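Local coordinates for ankyrin repeat domain protein (Legionella pneumophila subsp. pneumophila, PDB 6MCA), which is a secreted bacterial effector, with ankyrin repeats and a cysteine protease-like domain, that interacts with the host LARP7 component of the 7SK snRNP complex, at residues A254-L259 with C269-H274; W276-D281 with Y360-L365; E289-I294 with M337-Q342; R296-E301 with G330-A335. All blocks are in the same frame, centred on the assembly; numbering follows the deposited sequence.

Interaction 1 of 4, residues A254-L259 with C269-H274; sequences APMLIL and CFVRYH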
# COMPACT_ATOMS: atom_id res chain seq x y z
N ALA A 254 5.97 -4.17 -22.99
CA ALA A 254 6.88 -3.42 -22.14
C ALA A 254 8.09 -4.29 -21.77
O ALA A 254 7.98 -5.51 -21.68
CB ALA A 254 6.17 -2.94 -20.88
N PRO A 255 9.25 -3.67 -21.55
CA PRO A 255 10.44 -4.48 -21.21
C PRO A 255 10.31 -5.19 -19.87
O PRO A 255 10.75 -6.34 -19.75
CB PRO A 255 11.58 -3.46 -21.21
CG PRO A 255 10.91 -2.15 -20.93
CD PRO A 255 9.57 -2.24 -21.61
N MET A 256 9.73 -4.54 -18.87
CA MET A 256 9.57 -5.13 -17.55
C MET A 256 8.10 -5.14 -17.15
O MET A 256 7.33 -4.25 -17.52
CB MET A 256 10.40 -4.37 -16.50
CG MET A 256 10.40 -5.02 -15.12
SD MET A 256 11.38 -4.12 -13.91
CE MET A 256 13.02 -4.30 -14.62
N LEU A 257 7.73 -6.16 -16.38
CA LEU A 257 6.35 -6.41 -15.99
C LEU A 257 6.35 -6.91 -14.55
O LEU A 257 7.09 -7.83 -14.22
CB LEU A 257 5.72 -7.45 -16.92
CG LEU A 257 4.24 -7.30 -17.28
CD1 LEU A 257 3.91 -8.17 -18.49
CD2 LEU A 257 3.35 -7.65 -16.10
N ILE A 258 5.52 -6.29 -13.71
CA ILE A 258 5.39 -6.70 -12.31
C ILE A 258 3.98 -7.23 -12.11
O ILE A 258 2.99 -6.50 -12.32
CB ILE A 258 5.69 -5.54 -11.35
CG1 ILE A 258 7.15 -5.10 -11.50
CG2 ILE A 258 5.41 -5.95 -9.91
CD1 ILE A 258 7.54 -3.97 -10.58
N LEU A 259 3.87 -8.49 -11.70
CA LEU A 259 2.59 -9.17 -11.54
C LEU A 259 2.43 -9.62 -10.10
O LEU A 259 3.00 -10.65 -9.70
CB LEU A 259 2.48 -10.37 -12.48
CG LEU A 259 2.38 -10.04 -13.97
CD1 LEU A 259 2.55 -11.29 -14.82
CD2 LEU A 259 1.05 -9.38 -14.26
N CYS A 269 4.91 -12.22 -5.62
CA CYS A 269 5.23 -11.32 -6.71
C CYS A 269 5.95 -12.04 -7.83
O CYS A 269 6.76 -12.94 -7.58
CB CYS A 269 6.06 -10.14 -6.21
SG CYS A 269 5.12 -8.98 -5.18
N PHE A 270 5.66 -11.65 -9.06
CA PHE A 270 6.36 -12.17 -10.23
C PHE A 270 6.91 -11.00 -11.03
O PHE A 270 6.28 -9.94 -11.11
CB PHE A 270 5.43 -13.03 -11.09
CG PHE A 270 4.92 -14.25 -10.40
CD1 PHE A 270 3.80 -14.19 -9.58
CD2 PHE A 270 5.56 -15.47 -10.56
CE1 PHE A 270 3.33 -15.31 -8.94
CE2 PHE A 270 5.08 -16.60 -9.92
CZ PHE A 270 3.97 -16.53 -9.11
N VAL A 271 8.09 -11.20 -11.61
CA VAL A 271 8.74 -10.17 -12.41
C VAL A 271 9.12 -10.78 -13.75
O VAL A 271 9.78 -11.81 -13.80
CB VAL A 271 9.98 -9.59 -11.72
CG1 VAL A 271 10.62 -8.52 -12.59
CG2 VAL A 271 9.62 -9.01 -10.36
N ARG A 272 8.68 -10.14 -14.83
CA ARG A 272 9.07 -10.52 -16.18
C ARG A 272 9.99 -9.44 -16.73
O ARG A 272 9.66 -8.25 -16.69
CB ARG A 272 7.84 -10.69 -17.08
CG ARG A 272 8.13 -11.28 -18.46
CD ARG A 272 8.41 -10.19 -19.49
NE ARG A 272 8.72 -10.76 -20.80
CZ ARG A 272 7.86 -10.82 -21.81
NH1 ARG A 272 6.63 -10.34 -21.66
NH2 ARG A 272 8.22 -11.37 -22.96
N TYR A 273 11.15 -9.84 -17.24
CA TYR A 273 12.07 -8.92 -17.91
C TYR A 273 12.65 -9.65 -19.11
O TYR A 273 13.52 -10.51 -18.96
CB TYR A 273 13.18 -8.45 -16.97
CG TYR A 273 14.12 -7.47 -17.63
CD1 TYR A 273 13.72 -6.16 -17.91
CD2 TYR A 273 15.41 -7.84 -17.99
CE1 TYR A 273 14.57 -5.27 -18.52
CE2 TYR A 273 16.27 -6.95 -18.60
CZ TYR A 273 15.85 -5.66 -18.86
OH TYR A 273 16.70 -4.77 -19.47
N HIS A 274 12.17 -9.28 -20.30
CA HIS A 274 12.56 -9.94 -21.54
C HIS A 274 12.32 -11.45 -21.44
O HIS A 274 11.19 -11.88 -21.22
CB HIS A 274 14.01 -9.63 -21.88
CG HIS A 274 14.28 -8.17 -22.09
ND1 HIS A 274 13.34 -7.30 -22.61
CD2 HIS A 274 15.38 -7.42 -21.84
CE1 HIS A 274 13.85 -6.09 -22.67
NE2 HIS A 274 15.09 -6.13 -22.21
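M256 and Y273, a non-hydrogen-bonded antiparallel pair, show how a flexible chain accommodates an aromatic neighbour. M256 sets off with CG opposite its own N (chi1 -174°) and then turns at chi3, which brings CE to 3.8 Å from Y273 CD1, on an oblique approach to the ring. V271 continues this face, its CG1 lying 4.3 Å from M256 CG; I258 belongs to it too, and helices 215-233 and 355-364 pack against it. The other face carries L257, L259, F270 and R272. L257 CB and R272 CB meet at 3.9 Å, whereas the F270 ring leads away from L259 and keeps just one edge near it, CD1 being 3.6 Å from L259 O. R272 bends at chi2 (-91°) and reaches past the strand end, where NE gives H274 O a nearly straight 2.7 Å bond, in the guanidinium plane and on a lone pair. Backbone bonds of the L257-R272 and L259-F270 pairs join the strands, and a weak one from H274 N to P255 O (3.3 Å) follows at the open end. This is the pattern of a two-stranded antiparallel beta hairpin, here forming one edge of a five-stranded sheet.

Interaction 2 of 4, residues W276-D281 with Y360-L365; sequences WWAKID and YSMQEL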
# COMPACT_ATOMS: atom_id res chain seq x y z
N TRP A 276 13.38 -13.41 -19.09
CA TRP A 276 13.57 -13.84 -17.71
C TRP A 276 12.29 -13.68 -16.91
O TRP A 276 11.54 -12.72 -17.11
CB TRP A 276 14.70 -13.06 -17.05
CG TRP A 276 15.99 -13.13 -17.81
CD1 TRP A 276 16.57 -12.14 -18.54
CD2 TRP A 276 16.84 -14.27 -17.93
NE1 TRP A 276 17.74 -12.59 -19.10
CE2 TRP A 276 17.93 -13.90 -18.74
CE3 TRP A 276 16.80 -15.58 -17.42
CZ2 TRP A 276 18.96 -14.78 -19.06
CZ3 TRP A 276 17.82 -16.45 -17.74
CH2 TRP A 276 18.89 -16.04 -18.55
N TRP A 277 12.05 -14.62 -16.00
CA TRP A 277 10.88 -14.64 -15.14
C TRP A 277 11.35 -14.89 -13.72
O TRP A 277 12.34 -15.59 -13.51
CB TRP A 277 9.90 -15.73 -15.60
CG TRP A 277 8.67 -15.91 -14.76
CD1 TRP A 277 8.54 -16.69 -13.65
CD2 TRP A 277 7.39 -15.32 -14.99
NE1 TRP A 277 7.26 -16.61 -13.17
CE2 TRP A 277 6.53 -15.77 -13.97
CE3 TRP A 277 6.88 -14.44 -15.95
CZ2 TRP A 277 5.19 -15.38 -13.88
CZ3 TRP A 277 5.55 -14.05 -15.86
CH2 TRP A 277 4.73 -14.52 -14.84
N ALA A 278 10.67 -14.30 -12.74
CA ALA A 278 11.11 -14.42 -11.36
C ALA A 278 9.91 -14.55 -10.44
O ALA A 278 8.95 -13.79 -10.57
CB ALA A 278 11.95 -13.21 -10.94
N LYS A 279 9.99 -15.51 -9.53
CA LYS A 279 8.99 -15.70 -8.49
C LYS A 279 9.59 -15.31 -7.14
O LYS A 279 10.70 -15.73 -6.79
CB LYS A 279 8.49 -17.15 -8.45
CG LYS A 279 7.45 -17.40 -7.37
CD LYS A 279 6.76 -18.73 -7.55
CE LYS A 279 7.73 -19.88 -7.40
NZ LYS A 279 7.03 -21.20 -7.41
N ILE A 280 8.84 -14.49 -6.40
CA ILE A 280 9.22 -13.97 -5.09
C ILE A 280 8.11 -14.35 -4.12
O ILE A 280 6.97 -13.88 -4.25
CB ILE A 280 9.43 -12.45 -5.12
CG1 ILE A 280 10.39 -12.06 -6.23
CG2 ILE A 280 9.91 -11.97 -3.76
CD1 ILE A 280 10.33 -10.59 -6.60
N ASP A 281 8.45 -15.21 -3.15
CA ASP A 281 7.54 -15.59 -2.08
C ASP A 281 8.40 -15.91 -0.86
O ASP A 281 8.98 -17.00 -0.77
CB ASP A 281 6.68 -16.78 -2.48
CG ASP A 281 5.62 -17.12 -1.44
OD1 ASP A 281 5.53 -16.40 -0.43
OD2 ASP A 281 4.89 -18.12 -1.64
N TYR A 360 16.27 -5.40 -10.29
CA TYR A 360 17.61 -4.88 -10.56
C TYR A 360 18.53 -5.98 -11.07
O TYR A 360 19.19 -5.83 -12.11
CB TYR A 360 18.18 -4.24 -9.29
CG TYR A 360 19.39 -3.37 -9.55
CD1 TYR A 360 20.65 -3.94 -9.72
CD2 TYR A 360 19.28 -1.99 -9.62
CE1 TYR A 360 21.76 -3.16 -9.96
CE2 TYR A 360 20.39 -1.20 -9.86
CZ TYR A 360 21.62 -1.79 -10.03
OH TYR A 360 22.73 -1.02 -10.27
N SER A 361 18.59 -7.10 -10.34
CA SER A 361 19.44 -8.22 -10.76
C SER A 361 19.07 -8.71 -12.15
O SER A 361 19.94 -9.01 -12.97
CB SER A 361 19.35 -9.35 -9.74
OG SER A 361 19.98 -9.00 -8.52
N MET A 362 17.77 -8.82 -12.43
CA MET A 362 17.33 -9.29 -13.74
C MET A 362 17.76 -8.32 -14.83
O MET A 362 18.09 -8.74 -15.95
CB MET A 362 15.82 -9.48 -13.76
CG MET A 362 15.35 -10.63 -12.89
SD MET A 362 13.56 -10.66 -12.72
CE MET A 362 13.06 -11.11 -14.38
N GLN A 363 17.76 -7.02 -14.53
CA GLN A 363 18.30 -6.06 -15.49
C GLN A 363 19.80 -6.23 -15.67
O GLN A 363 20.33 -5.97 -16.76
CB GLN A 363 17.99 -4.63 -15.05
CG GLN A 363 16.55 -4.23 -15.21
CD GLN A 363 16.30 -2.81 -14.76
OE1 GLN A 363 16.34 -1.87 -15.56
NE2 GLN A 363 16.04 -2.64 -13.47
N GLU A 364 20.51 -6.67 -14.62
CA GLU A 364 21.96 -6.82 -14.73
C GLU A 364 22.35 -7.90 -15.73
O GLU A 364 23.46 -7.85 -16.28
CB GLU A 364 22.55 -7.14 -13.36
CG GLU A 364 22.58 -5.97 -12.39
CD GLU A 364 23.82 -5.11 -12.54
OE1 GLU A 364 24.21 -4.82 -13.69
OE2 GLU A 364 24.41 -4.74 -11.51
N LEU A 365 21.48 -8.86 -15.99
CA LEU A 365 21.77 -9.94 -16.93
C LEU A 365 22.00 -9.41 -18.34
O LEU A 365 22.18 -10.18 -19.28
CB LEU A 365 20.64 -10.97 -16.94
CG LEU A 365 20.38 -11.71 -15.63
CD1 LEU A 365 19.09 -12.52 -15.71
CD2 LEU A 365 21.55 -12.62 -15.29
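L365 meets W276 squarely over a ring face: its CD1 stands 3.5 Å from the centroid of the five-membered ring, only 8° off the ring normal, a clear CH-pi contact. The leucine side chain as a whole slants across the indole, so one methyl does most of the touching while L365 CB stays at 4.0 Å from W276 NE1. M362, one helical turn earlier, works differently. Its chain runs out extended from the helix and hooks at chi3 (69°), turning the methyl back along the strand. CE thereby rests 3.7 Å from W276 CB and 3.5 Å from W276 O, while M362 SD sits against A278 CB, also at 3.5 Å. The thioether thus lies along the face of the strand that holds W276 and A278, two residues of the same side, whereas the intervening W277 points away and meets F270 on the far side of the sheet. The helix runs nearly antiparallel to the strand, their axes 9.9 Å apart at closest, with the M362 side chain reaching across between them. F334 of strand 331-337 also packs on the W276 ring, which thus has a neighbour from the sheet as well as L365. Between these two segments the contact is apolar packing and CH-pi, with no hydrogen bond across it; the M362 sulfur and the methyls of M362, L365 and A278 are the points of touch.

Interaction 3 of 4, residues E289-I294 with M337-Q342; sequences EGSVNI and MPISSQ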
# COMPACT_ATOMS: atom_id res chain seq x y z
N GLU A 289 11.38 -23.84 -1.58
CA GLU A 289 11.92 -23.31 -2.82
C GLU A 289 12.99 -22.25 -2.62
O GLU A 289 13.72 -21.96 -3.58
CB GLU A 289 10.80 -22.72 -3.68
CG GLU A 289 9.82 -23.71 -4.26
CD GLU A 289 8.96 -23.06 -5.32
OE1 GLU A 289 8.56 -21.90 -5.11
OE2 GLU A 289 8.68 -23.70 -6.36
N GLY A 290 13.11 -21.68 -1.43
CA GLY A 290 13.83 -20.43 -1.27
C GLY A 290 12.94 -19.26 -1.62
O GLY A 290 11.83 -19.40 -2.14
N SER A 291 13.44 -18.06 -1.34
CA SER A 291 12.59 -16.87 -1.46
C SER A 291 12.43 -16.42 -2.90
O SER A 291 11.31 -16.07 -3.31
CB SER A 291 13.16 -15.74 -0.61
OG SER A 291 12.90 -15.94 0.77
N VAL A 292 13.51 -16.40 -3.68
CA VAL A 292 13.51 -15.76 -4.99
C VAL A 292 14.13 -16.71 -6.01
O VAL A 292 15.32 -17.04 -5.90
CB VAL A 292 14.27 -14.43 -4.98
CG1 VAL A 292 14.52 -13.95 -6.40
CG2 VAL A 292 13.50 -13.39 -4.18
N ASN A 293 13.35 -17.10 -7.01
CA ASN A 293 13.81 -17.98 -8.08
C ASN A 293 13.67 -17.28 -9.43
O ASN A 293 12.65 -16.65 -9.71
CB ASN A 293 13.04 -19.30 -8.10
CG ASN A 293 13.38 -20.18 -6.92
OD1 ASN A 293 14.38 -20.90 -6.94
ND2 ASN A 293 12.56 -20.14 -5.88
N ILE A 294 14.69 -17.41 -10.28
CA ILE A 294 14.75 -16.77 -11.59
C ILE A 294 14.90 -17.86 -12.64
O ILE A 294 15.83 -18.67 -12.58
CB ILE A 294 15.90 -15.76 -11.67
CG1 ILE A 294 15.82 -14.75 -10.53
CG2 ILE A 294 15.90 -15.06 -13.03
CD1 ILE A 294 17.07 -13.91 -10.37
N MET A 337 18.10 -16.01 -5.58
CA MET A 337 18.62 -14.89 -4.80
C MET A 337 18.42 -15.15 -3.31
O MET A 337 17.31 -15.54 -2.89
CB MET A 337 17.96 -13.57 -5.21
CG MET A 337 18.57 -12.95 -6.46
SD MET A 337 17.93 -11.31 -6.86
CE MET A 337 18.34 -10.40 -5.37
N PRO A 338 19.45 -14.97 -2.49
CA PRO A 338 19.36 -15.22 -1.03
C PRO A 338 18.64 -14.10 -0.29
O PRO A 338 19.21 -13.35 0.50
CB PRO A 338 20.83 -15.35 -0.63
CG PRO A 338 21.55 -14.45 -1.58
CD PRO A 338 20.81 -14.56 -2.89
N ILE A 339 17.34 -13.99 -0.55
CA ILE A 339 16.49 -13.04 0.15
C ILE A 339 15.96 -13.70 1.42
O ILE A 339 15.51 -14.85 1.39
CB ILE A 339 15.33 -12.57 -0.75
CG1 ILE A 339 15.87 -11.70 -1.90
CG2 ILE A 339 14.29 -11.82 0.05
CD1 ILE A 339 15.88 -10.21 -1.59
N SER A 340 16.03 -12.98 2.54
CA SER A 340 15.64 -13.55 3.82
C SER A 340 14.16 -13.90 3.83
O SER A 340 13.32 -13.22 3.22
CB SER A 340 15.95 -12.57 4.95
OG SER A 340 14.99 -11.54 5.02
N SER A 341 13.83 -14.99 4.52
CA SER A 341 12.46 -15.45 4.61
C SER A 341 11.66 -14.60 5.61
O SER A 341 12.21 -13.99 6.52
CB SER A 341 12.41 -16.92 5.03
OG SER A 341 13.03 -17.75 4.06
N GLN A 342 10.34 -14.58 5.40
CA GLN A 342 9.40 -13.91 6.30
C GLN A 342 8.33 -14.95 6.65
O GLN A 342 7.25 -14.98 6.07
CB GLN A 342 8.81 -12.65 5.65
CG GLN A 342 7.67 -11.99 6.43
CD GLN A 342 8.14 -11.23 7.65
OE1 GLN A 342 9.33 -11.17 7.95
NE2 GLN A 342 7.20 -10.63 8.38
O HOH W 1 16.17 -18.23 -3.11
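The peptide carbonyl of I339 is met by S291 from above its plane: the hydroxyl OG donates to I339 O at 2.9 Å, 47° out of that plane and so not along a lone pair. The carbonyl of V292 takes a more regular donor, M337 N, at 3.0 Å and tilted 27°. A third flat group, the amide of N293, lies on the far side of the strand, where ND2 bonds E289 O within its own amide plane and ties the strand's start to the helix end before it. Between the two backbones a water accepts from V292 N and lies 2.9 Å from M337 O, to which it can donate. Apolar branches add to the contact. V292 and M337 lie alongside each other, CG1 of the valine 3.7 Å from CB of the methionine. The second branch, V292 CG2, placed beside the backbone N, crosses obliquely to touch I339 CG1, also at 3.7 Å. P338 centres an inverse gamma turn, closed by I339 N to M337 O, that brings the chain round from M337 to I339. The contact lies where the chain leaves strand 331-337 for the loop leading to helix 348-353, beside the start of strand 292-297. Helix 355-364 covers it through V358, which touches V292 and M337; helix 373-399 adds L377 against M337, P338 and I339; and S341 OG is bonded to S286 OG of the short helix 286-289.

Interaction 4 of 4, residues R296-E301 with G330-A335; sequences RITRPE and GLLPFA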
# COMPACT_ATOMS: atom_id res chain seq x y z
N ARG A 296 14.44 -18.90 -17.05
CA ARG A 296 14.39 -18.44 -18.43
C ARG A 296 13.07 -18.89 -19.06
O ARG A 296 12.67 -20.05 -18.90
CB ARG A 296 15.57 -18.98 -19.24
CG ARG A 296 15.58 -18.52 -20.69
CD ARG A 296 16.45 -19.42 -21.57
NE ARG A 296 17.83 -19.48 -21.10
CZ ARG A 296 18.74 -18.55 -21.35
NH1 ARG A 296 19.98 -18.69 -20.88
NH2 ARG A 296 18.43 -17.48 -22.08
N ILE A 297 12.41 -17.98 -19.76
CA ILE A 297 11.15 -18.29 -20.43
C ILE A 297 11.48 -18.94 -21.76
O ILE A 297 11.91 -18.27 -22.70
CB ILE A 297 10.29 -17.03 -20.62
CG1 ILE A 297 9.96 -16.41 -19.26
CG2 ILE A 297 9.01 -17.37 -21.37
CD1 ILE A 297 9.42 -15.00 -19.36
N THR A 298 11.28 -20.26 -21.85
CA THR A 298 11.59 -21.01 -23.06
C THR A 298 10.40 -21.14 -24.00
O THR A 298 10.60 -21.51 -25.17
CB THR A 298 12.12 -22.40 -22.71
OG1 THR A 298 11.08 -23.18 -22.10
CG2 THR A 298 13.30 -22.30 -21.75
N ARG A 299 9.19 -20.85 -23.54
CA ARG A 299 8.00 -20.79 -24.39
C ARG A 299 7.38 -19.40 -24.26
O ARG A 299 6.31 -19.24 -23.67
CB ARG A 299 6.98 -21.88 -24.02
CG ARG A 299 7.58 -23.27 -23.83
CD ARG A 299 6.55 -24.25 -23.29
NE ARG A 299 6.94 -25.64 -23.51
CZ ARG A 299 6.81 -26.29 -24.67
NH1 ARG A 299 6.29 -25.68 -25.72
NH2 ARG A 299 7.21 -27.55 -24.77
N PRO A 300 8.03 -18.38 -24.82
CA PRO A 300 7.47 -17.02 -24.72
C PRO A 300 6.17 -16.85 -25.49
O PRO A 300 5.43 -15.89 -25.23
CB PRO A 300 8.58 -16.13 -25.29
CG PRO A 300 9.30 -17.03 -26.25
CD PRO A 300 9.25 -18.41 -25.65
N GLU A 301 5.87 -17.75 -26.43
CA GLU A 301 4.63 -17.67 -27.19
C GLU A 301 3.40 -17.91 -26.33
O GLU A 301 2.29 -17.57 -26.75
CB GLU A 301 4.66 -18.68 -28.34
CG GLU A 301 4.74 -20.14 -27.89
CD GLU A 301 6.16 -20.62 -27.69
OE1 GLU A 301 7.10 -19.79 -27.74
OE2 GLU A 301 6.36 -21.83 -27.47
N GLY A 330 7.24 -22.79 -19.86
CA GLY A 330 8.48 -23.53 -19.97
C GLY A 330 9.59 -22.90 -19.16
O GLY A 330 10.66 -22.59 -19.68
N LEU A 331 9.33 -22.71 -17.87
CA LEU A 331 10.24 -21.97 -17.00
C LEU A 331 11.45 -22.84 -16.66
O LEU A 331 11.34 -23.78 -15.86
CB LEU A 331 9.51 -21.52 -15.73
CG LEU A 331 8.42 -20.47 -15.96
CD1 LEU A 331 7.87 -19.98 -14.63
CD2 LEU A 331 8.96 -19.32 -16.79
N LEU A 332 12.59 -22.51 -17.25
CA LEU A 332 13.83 -23.25 -17.00
C LEU A 332 14.59 -22.59 -15.85
O LEU A 332 15.02 -21.44 -15.99
CB LEU A 332 14.69 -23.27 -18.25
CG LEU A 332 16.09 -23.88 -18.16
CD1 LEU A 332 16.04 -25.28 -17.56
CD2 LEU A 332 16.75 -23.90 -19.53
N PRO A 333 14.77 -23.28 -14.72
CA PRO A 333 15.49 -22.66 -13.59
C PRO A 333 16.88 -22.20 -13.99
O PRO A 333 17.63 -22.92 -14.65
CB PRO A 333 15.54 -23.79 -12.56
CG PRO A 333 14.38 -24.66 -12.89
CD PRO A 333 14.25 -24.61 -14.39
N PHE A 334 17.22 -20.98 -13.58
CA PHE A 334 18.47 -20.36 -13.99
C PHE A 334 19.27 -19.85 -12.80
O PHE A 334 20.47 -20.11 -12.70
CB PHE A 334 18.18 -19.21 -14.97
CG PHE A 334 19.42 -18.47 -15.41
CD1 PHE A 334 20.22 -18.98 -16.41
CD2 PHE A 334 19.76 -17.26 -14.82
CE1 PHE A 334 21.36 -18.31 -16.82
CE2 PHE A 334 20.89 -16.58 -15.23
CZ PHE A 334 21.69 -17.10 -16.23
N ALA A 335 18.62 -19.13 -11.89
CA ALA A 335 19.33 -18.52 -10.78
C ALA A 335 18.40 -18.40 -9.57
O ALA A 335 17.20 -18.66 -9.65
CB ALA A 335 19.89 -17.15 -11.16
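Backbone hydrogen bonds set the frame between R296 and L332, which face each other as an antiparallel hydrogen-bonded pair: R296 N gives to L332 O at 2.8 Å and L332 N returns a bond to R296 O at 3.0 Å. A further bond, from T298 N to G330 O (3.2 Å), carries the pairing past the end of the strand. Side-chain bonding concentrates on the same acceptor. T298 holds OG1 between its own N and carbonyl carbon (chi1 67°), from where it points at G330 O; the separation of T298 OG1 and G330 O, 2.5 Å, is short enough for the exact value to be doubtful. OG1 lies in the carbonyl plane, on a lone pair, whereas the amide N is 46° out of it. Among apolar contacts, I297 and L331 run side by side, CG1 and CD2 3.9 Å apart, while T298 CG2 meets L332 CB at 3.9 Å, roughly at right angles. Looser contacts involve the two arginines: R296 NH1 hangs obliquely near F334 CE1 at 4.3 Å, and R299 CD lies 3.8 Å from G330 N, alongside a residue with no side chain and positive phi that leaves helix 318-329. F334 and A335 form a classic beta bulge opposite I294. Chemically, then, this exposed edge is held chiefly by backbone bonds, to which T298 OG1 appears to add a second donor for G330 O, at a distance too short to trust.

In the fold
All four interactions reach one five-stranded antiparallel sheet whose strands lie across it in chain order. Interaction 1 comes first along the chain and joins the first two strands, 256-263 and 266-273, at one edge. Interaction 2 opens on the third strand and closes on helix 355-364, enclosing in sequence interaction 3, which in turn encloses interaction 4. Interaction 4 joins strands 292-297 and 331-337, while interaction 3 sets the start of 292-297 against the end of 331-337 and the loop after it. Centres of interactions 1 and 2 are 8 Å apart, those of 3 and 4 about 18 Å, although the latter two meet through I294, F334 and A335. Helix 355-364 packs on the sheet, consistent with the cysteine protease-like description of this effector.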